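Local coordinates for cytochrome P450 CYP260B1 (PDB 5HIW), which belongs to the cytochrome P450 superfamily of haem-thiolate proteins and holds an iron protoporphyrin IX group within its largely helical fold, at residues Leu301-Tyr313 with His322-Gly334. Residues are numbered along the deposited sequence; the frame is centred on the assembly and turned at random.
With HEM (protoporphyrin IX containing Fe), chain B.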
loop_
_atom_site.group_PDB
_atom_site.type_symbol
_atom_site.label_atom_id
_atom_site.label_comp_id
_atom_site.label_asym_id
_atom_site.label_seq_id
_atom_site.Cartn_x
_atom_site.Cartn_y
_atom_site.Cartn_z
ATOM N N LEU A 301 -6.312 -2.182 13.780
ATOM C CA LEU A 301 -5.007 -2.807 14.123
ATOM C C LEU A 301 -3.866 -1.949 13.632
ATOM O O LEU A 301 -3.801 -1.621 12.442
ATOM C CB LEU A 301 -4.904 -4.192 13.469
ATOM C CG LEU A 301 -6.071 -5.159 13.660
ATOM C CD1 LEU A 301 -5.844 -6.484 12.951
ATOM C CD2 LEU A 301 -6.186 -5.432 15.148
ATOM N N SER A 302 -2.997 -1.500 14.537
ATOM C CA SER A 302 -1.837 -0.764 14.154
ATOM C C SER A 302 -0.822 -1.684 13.461
ATOM O O SER A 302 -0.413 -2.709 13.996
ATOM C CB SER A 302 -1.106 -0.154 15.340
ATOM O OG SER A 302 0.078 0.534 14.896
ATOM N N LEU A 303 -0.452 -1.315 12.260
ATOM C CA LEU A 303 0.581 -2.031 11.517
ATOM C C LEU A 303 1.927 -1.356 11.687
ATOM O O LEU A 303 2.881 -1.756 11.060
ATOM C CB LEU A 303 0.166 -2.156 10.062
ATOM C CG LEU A 303 -1.145 -2.873 9.793
ATOM C CD1 LEU A 303 -1.536 -2.904 8.305
ATOM C CD2 LEU A 303 -1.239 -4.283 10.295
ATOM N N ILE A 304 2.016 -0.309 12.547
ATOM C CA ILE A 304 3.258 0.394 12.798
ATOM C C ILE A 304 3.908 0.120 14.176
ATOM O O ILE A 304 5.122 0.128 14.279
ATOM C CB ILE A 304 3.064 1.942 12.577
ATOM C CG1 ILE A 304 2.908 2.257 11.054
ATOM C CG2 ILE A 304 4.183 2.817 13.139
ATOM C CD1 ILE A 304 2.337 3.608 10.638
ATOM N N ALA A 305 3.100 -0.009 15.227
ATOM C CA ALA A 305 3.697 -0.049 16.560
ATOM C C ALA A 305 4.761 -1.161 16.707
ATOM O O ALA A 305 5.814 -0.921 17.241
ATOM C CB ALA A 305 2.628 -0.239 17.557
ATOM N N ARG A 306 4.480 -2.325 16.184
ATOM C CA ARG A 306 5.483 -3.475 16.160
ATOM C C ARG A 306 6.798 -3.039 15.627
ATOM O O ARG A 306 7.843 -3.442 16.139
ATOM C CB ARG A 306 4.964 -4.664 15.363
ATOM C CG ARG A 306 5.773 -5.938 15.500
ATOM C CD ARG A 306 5.104 -7.155 14.874
ATOM N NE ARG A 306 5.638 -8.342 15.538
ATOM C CZ ARG A 306 6.783 -8.963 15.219
ATOM N NH1 ARG A 306 7.560 -8.563 14.222
ATOM N NH2 ARG A 306 7.185 -9.995 15.944
ATOM N N HIS A 307 6.827 -2.199 14.560
ATOM C CA HIS A 307 8.062 -1.835 13.952
ATOM C C HIS A 307 8.990 -1.062 14.880
ATOM O O HIS A 307 10.191 -0.967 14.632
ATOM C CB HIS A 307 7.799 -1.018 12.685
ATOM C CG HIS A 307 7.018 -1.786 11.651
ATOM N ND1 HIS A 307 6.418 -1.177 10.572
ATOM C CD2 HIS A 307 6.715 -3.111 11.551
ATOM C CE1 HIS A 307 5.823 -2.096 9.841
ATOM N NE2 HIS A 307 5.995 -3.273 10.404
ATOM N N TYR A 308 8.399 -0.370 15.852
ATOM C CA TYR A 308 9.130 0.448 16.855
ATOM C C TYR A 308 9.260 -0.249 18.272
ATOM O O TYR A 308 9.640 0.390 19.218
ATOM C CB TYR A 308 8.477 1.841 16.907
ATOM C CG TYR A 308 9.013 2.703 15.816
ATOM C CD1 TYR A 308 8.627 2.503 14.481
ATOM C CD2 TYR A 308 9.964 3.626 16.059
ATOM C CE1 TYR A 308 9.144 3.269 13.455
ATOM C CE2 TYR A 308 10.539 4.348 15.042
ATOM C CZ TYR A 308 10.098 4.166 13.714
ATOM O OH TYR A 308 10.659 4.948 12.730
ATOM N N ASP A 309 8.951 -1.540 18.391
ATOM C CA ASP A 309 9.130 -2.317 19.682
ATOM C C ASP A 309 10.584 -2.785 19.735
ATOM O O ASP A 309 10.947 -3.660 19.008
ATOM C CB ASP A 309 8.131 -3.454 19.686
ATOM C CG ASP A 309 8.208 -4.338 20.883
ATOM O OD1 ASP A 309 9.233 -4.302 21.627
ATOM O OD2 ASP A 309 7.239 -5.115 21.018
ATOM N N GLU A 310 11.417 -2.122 20.558
ATOM C CA GLU A 310 12.866 -2.455 20.783
ATOM C C GLU A 310 13.147 -3.910 21.113
ATOM O O GLU A 310 14.225 -4.377 20.891
ATOM C CB GLU A 310 13.428 -1.595 21.959
ATOM C CG GLU A 310 12.448 -1.588 23.140
ATOM C CD GLU A 310 13.075 -1.490 24.508
ATOM O OE1 GLU A 310 13.755 -0.465 24.748
ATOM O OE2 GLU A 310 12.845 -2.416 25.341
ATOM N N GLU A 311 12.182 -4.625 21.662
ATOM C CA GLU A 311 12.356 -6.056 21.928
ATOM C C GLU A 311 12.385 -6.853 20.655
ATOM O O GLU A 311 12.918 -7.939 20.599
ATOM C CB GLU A 311 11.235 -6.607 22.810
ATOM C CG GLU A 311 11.045 -5.841 24.115
ATOM C CD GLU A 311 10.435 -6.687 25.222
ATOM O OE1 GLU A 311 9.197 -6.924 25.202
ATOM O OE2 GLU A 311 11.207 -7.114 26.115
ATOM N N ILE A 312 11.783 -6.312 19.604
ATOM C CA ILE A 312 11.705 -7.030 18.364
ATOM C C ILE A 312 12.796 -6.562 17.442
ATOM O O ILE A 312 13.465 -7.396 16.831
ATOM C CB ILE A 312 10.316 -6.936 17.710
ATOM C CG1 ILE A 312 9.287 -7.550 18.621
ATOM C CG2 ILE A 312 10.359 -7.730 16.399
ATOM C CD1 ILE A 312 7.852 -7.361 18.246
ATOM N N TYR A 313 12.936 -5.241 17.310
ATOM C CA TYR A 313 13.927 -4.625 16.463
ATOM C C TYR A 313 14.766 -3.676 17.312
ATOM O O TYR A 313 14.377 -2.538 17.572
ATOM C CB TYR A 313 13.274 -3.811 15.311
ATOM C CG TYR A 313 12.241 -4.573 14.515
ATOM C CD1 TYR A 313 12.630 -5.446 13.547
ATOM C CD2 TYR A 313 10.881 -4.387 14.732
ATOM C CE1 TYR A 313 11.698 -6.185 12.830
ATOM C CE2 TYR A 313 9.928 -5.081 14.012
ATOM C CZ TYR A 313 10.371 -5.984 13.040
ATOM O OH TYR A 313 9.508 -6.696 12.257
ATOM N N HIS A 322 21.662 -2.634 6.678
ATOM C CA HIS A 322 22.103 -4.006 7.008
ATOM C C HIS A 322 21.289 -4.774 8.025
ATOM O O HIS A 322 21.585 -5.949 8.270
ATOM C CB HIS A 322 23.589 -3.970 7.423
ATOM C CG HIS A 322 24.445 -3.311 6.387
ATOM N ND1 HIS A 322 24.719 -3.896 5.172
ATOM C CD2 HIS A 322 25.027 -2.093 6.354
ATOM C CE1 HIS A 322 25.441 -3.079 4.442
ATOM N NE2 HIS A 322 25.678 -1.989 5.158
ATOM N N ARG A 323 20.248 -4.182 8.605
ATOM C CA ARG A 323 19.377 -4.903 9.491
ATOM C C ARG A 323 18.723 -6.169 8.943
ATOM O O ARG A 323 18.524 -7.136 9.682
ATOM C CB ARG A 323 18.306 -3.950 10.069
ATOM C CG ARG A 323 17.412 -4.566 11.115
ATOM C CD ARG A 323 16.298 -3.580 11.470
ATOM N NE ARG A 323 16.752 -2.317 11.949
ATOM C CZ ARG A 323 16.941 -2.037 13.236
ATOM N NH1 ARG A 323 16.688 -2.932 14.138
ATOM N NH2 ARG A 323 17.168 -0.784 13.594
ATOM N N ARG A 324 18.318 -6.193 7.676
ATOM C CA ARG A 324 17.607 -7.338 7.125
ATOM C C ARG A 324 16.392 -7.773 7.966
ATOM O O ARG A 324 16.286 -8.933 8.447
ATOM C CB ARG A 324 18.556 -8.483 6.839
ATOM C CG ARG A 324 19.598 -8.071 5.825
ATOM C CD ARG A 324 20.534 -9.189 5.452
ATOM N NE ARG A 324 21.511 -8.762 4.464
ATOM C CZ ARG A 324 22.206 -9.579 3.676
ATOM N NH1 ARG A 324 22.044 -10.896 3.744
ATOM N NH2 ARG A 324 23.063 -9.073 2.808
ATOM N N PRO A 325 15.505 -6.821 8.295
ATOM C CA PRO A 325 14.418 -7.138 9.182
ATOM C C PRO A 325 13.375 -8.039 8.555
ATOM O O PRO A 325 13.222 -8.026 7.343
ATOM C CB PRO A 325 13.812 -5.774 9.498
ATOM C CG PRO A 325 14.012 -5.049 8.246
ATOM C CD PRO A 325 15.382 -5.440 7.779
ATOM N N VAL A 326 12.721 -8.869 9.372
ATOM C CA VAL A 326 11.561 -9.654 8.928
ATOM C C VAL A 326 10.367 -9.418 9.893
ATOM O O VAL A 326 10.512 -8.856 10.946
ATOM C CB VAL A 326 11.928 -11.167 8.852
ATOM C CG1 VAL A 326 13.077 -11.391 7.904
ATOM C CG2 VAL A 326 12.279 -11.685 10.222
ATOM N N GLY A 327 9.182 -9.837 9.515
ATOM C CA GLY A 327 8.043 -9.845 10.392
ATOM C C GLY A 327 7.337 -8.495 10.473
ATOM O O GLY A 327 6.483 -8.273 11.344
ATOM N N MET A 328 7.636 -7.633 9.518
ATOM C CA MET A 328 6.921 -6.341 9.400
ATOM C C MET A 328 5.426 -6.576 9.087
ATOM O O MET A 328 5.041 -7.617 8.567
ATOM C CB MET A 328 7.627 -5.503 8.323
ATOM C CG MET A 328 8.902 -4.812 8.783
ATOM S SD MET A 328 10.336 -5.882 8.451
ATOM C CE MET A 328 10.517 -5.748 6.697
ATOM N N LEU A 329 4.570 -5.603 9.402
ATOM C CA LEU A 329 3.145 -5.733 9.299
ATOM C C LEU A 329 2.589 -4.911 8.135
ATOM O O LEU A 329 1.358 -4.776 8.034
ATOM C CB LEU A 329 2.512 -5.226 10.587
ATOM C CG LEU A 329 2.749 -6.177 11.808
ATOM C CD1 LEU A 329 2.181 -5.549 13.037
ATOM C CD2 LEU A 329 2.209 -7.546 11.641
ATOM N N ASN A 330 3.471 -4.272 7.380
ATOM C CA ASN A 330 3.034 -3.330 6.283
ATOM C C ASN A 330 2.150 -3.997 5.271
ATOM O O ASN A 330 1.377 -3.309 4.682
ATOM C CB ASN A 330 4.196 -2.611 5.614
ATOM C CG ASN A 330 5.231 -3.559 5.004
ATOM O OD1 ASN A 330 5.732 -4.437 5.666
ATOM N ND2 ASN A 330 5.537 -3.387 3.722
ATOM N N PHE A 331 2.328 -5.308 5.014
ATOM C CA PHE A 331 1.503 -6.045 4.087
ATOM C C PHE A 331 0.508 -6.924 4.847
ATOM O O PHE A 331 -0.089 -7.833 4.294
ATOM C CB PHE A 331 2.427 -6.893 3.176
ATOM C CG PHE A 331 3.243 -6.120 2.181
ATOM C CD1 PHE A 331 2.655 -5.231 1.298
ATOM C CD2 PHE A 331 4.618 -6.314 2.087
ATOM C CE1 PHE A 331 3.433 -4.523 0.366
ATOM C CE2 PHE A 331 5.393 -5.598 1.202
ATOM C CZ PHE A 331 4.815 -4.742 0.300
ATOM N N GLY A 332 0.325 -6.679 6.144
ATOM C CA GLY A 332 -0.617 -7.466 6.897
ATOM C C GLY A 332 -0.005 -8.789 7.332
ATOM O O GLY A 332 1.219 -8.889 7.557
ATOM N N GLY A 333 -0.888 -9.759 7.544
ATOM C CA GLY A 333 -0.512 -11.083 8.073
ATOM C C GLY A 333 -1.687 -12.025 8.062
ATOM O O GLY A 333 -2.785 -11.619 8.084
ATOM N N GLY A 334 -1.447 -13.305 7.854
ATOM C CA GLY A 334 -2.526 -14.263 7.874
ATOM C C GLY A 334 -3.171 -14.431 6.545
ATOM O O GLY A 334 -2.569 -14.199 5.526
HETATM C CHA HEM B . -4.203 -6.785 1.025
HETATM C CHB HEM B . -0.944 -3.313 2.007
HETATM C CHC HEM B . 0.243 -3.110 -2.639
HETATM C CHD HEM B . -3.607 -5.785 -3.626
HETATM C C1A HEM B . -3.389 -5.929 1.711
HETATM C C2A HEM B . -3.355 -5.758 3.121
HETATM C C3A HEM B . -2.409 -4.808 3.404
HETATM C C4A HEM B . -1.941 -4.301 2.148
HETATM C CMA HEM B . -2.041 -4.285 4.808
HETATM C CAA HEM B . -4.112 -6.596 4.145
HETATM C CBA HEM B . -5.561 -6.094 4.259
HETATM C CGA HEM B . -6.282 -6.691 5.418
HETATM O O1A HEM B . -5.807 -7.719 6.003
HETATM O O2A HEM B . -7.244 -6.066 5.930
HETATM C C1B HEM B . -0.381 -2.922 0.853
HETATM C C2B HEM B . 0.736 -2.019 0.810
HETATM C C3B HEM B . 1.079 -1.981 -0.528
HETATM C C4B HEM B . 0.149 -2.828 -1.279
HETATM C CMB HEM B . 1.412 -1.201 1.924
HETATM C CAB HEM B . 2.141 -1.128 -1.001
HETATM C CBB HEM B . 2.418 -0.727 -2.197
HETATM C C1C HEM B . -0.716 -3.842 -3.337
HETATM C C2C HEM B . -0.658 -4.012 -4.758
HETATM C C3C HEM B . -1.766 -4.768 -5.027
HETATM C C4C HEM B . -2.489 -5.003 -3.820
HETATM C CMC HEM B . 0.456 -3.405 -5.576
HETATM C CAC HEM B . -2.215 -5.280 -6.337
HETATM C CBC HEM B . -1.340 -5.545 -7.295
HETATM C C1D HEM B . -4.046 -6.261 -2.396
HETATM C C2D HEM B . -5.190 -7.211 -2.349
HETATM C C3D HEM B . -5.369 -7.488 -1.064
HETATM C C4D HEM B . -4.323 -6.741 -0.347
HETATM C CMD HEM B . -6.049 -7.693 -3.502
HETATM C CAD HEM B . -6.367 -8.475 -0.436
HETATM C CBD HEM B . -5.668 -9.814 -0.285
HETATM C CGD HEM B . -6.580 -10.900 0.302
HETATM O O1D HEM B . -7.614 -10.623 0.983
HETATM O O2D HEM B . -6.306 -12.136 0.132
HETATM N NA HEM B . -2.476 -5.019 1.135
HETATM N NB HEM B . -0.591 -3.457 -0.372
HETATM N NC HEM B . -1.743 -4.468 -2.782
HETATM N ND HEM B . -3.569 -5.990 -1.157
HETATM FE FE HEM B . -2.096 -4.784 -0.775
HETATM O O HOH W 1 9.609 -10.396 13.807
HETATM O O HOH W 2 -3.601 -3.052 -0.818
#
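The P450 meander, running into the haem-binding loop, packs at 322-334 against the turn that follows strand 298-302, with His307 and Tyr313 each hydrogen-bonded to its backbone. His307 NE2 accepts from Leu329 N at 2.9 Å; the bond is nearly straight (168°), and the donor lies close to the imidazole plane. With CG anti to the carbonyl carbon (chi1 -61°), the ring swings in so that this nitrogen also meets Met328 CA and CB. Farther along, Tyr313 OH donates to Val326 O at 2.7 Å, approaching 33° out of the carbonyl plane, and Met328 SD lies obliquely beside the phenol in a Met-aromatic contact.

The extended side chain of Arg306 crosses Leu329 at about a right angle, its CB 3.7 Å from Leu329 CD1. Arg306 NH1 donates to a water 2.8 Å away, which bonds weakly to Val326 O. Nearer the backbone of Leu329, Leu303 CD2 lies 3.9 Å from Leu329 CB, while Leu303 CD1 reaches the haem methyl CMA (3.8 Å). Phe331 begins the P450 signature FxxGxxxCxG, whose Cys338 is the expected iron ligand; Phe331 CE1 sits 3.6 Å from HEM C3B. In the meander, Arg323 probably completes the family's E-R-R triad with Glu267, its salt-bridge partner, and Arg270, while Arg323 NH1, hydrogen-bonded to Pro314 O, passes 3.7 Å from Tyr313 CB.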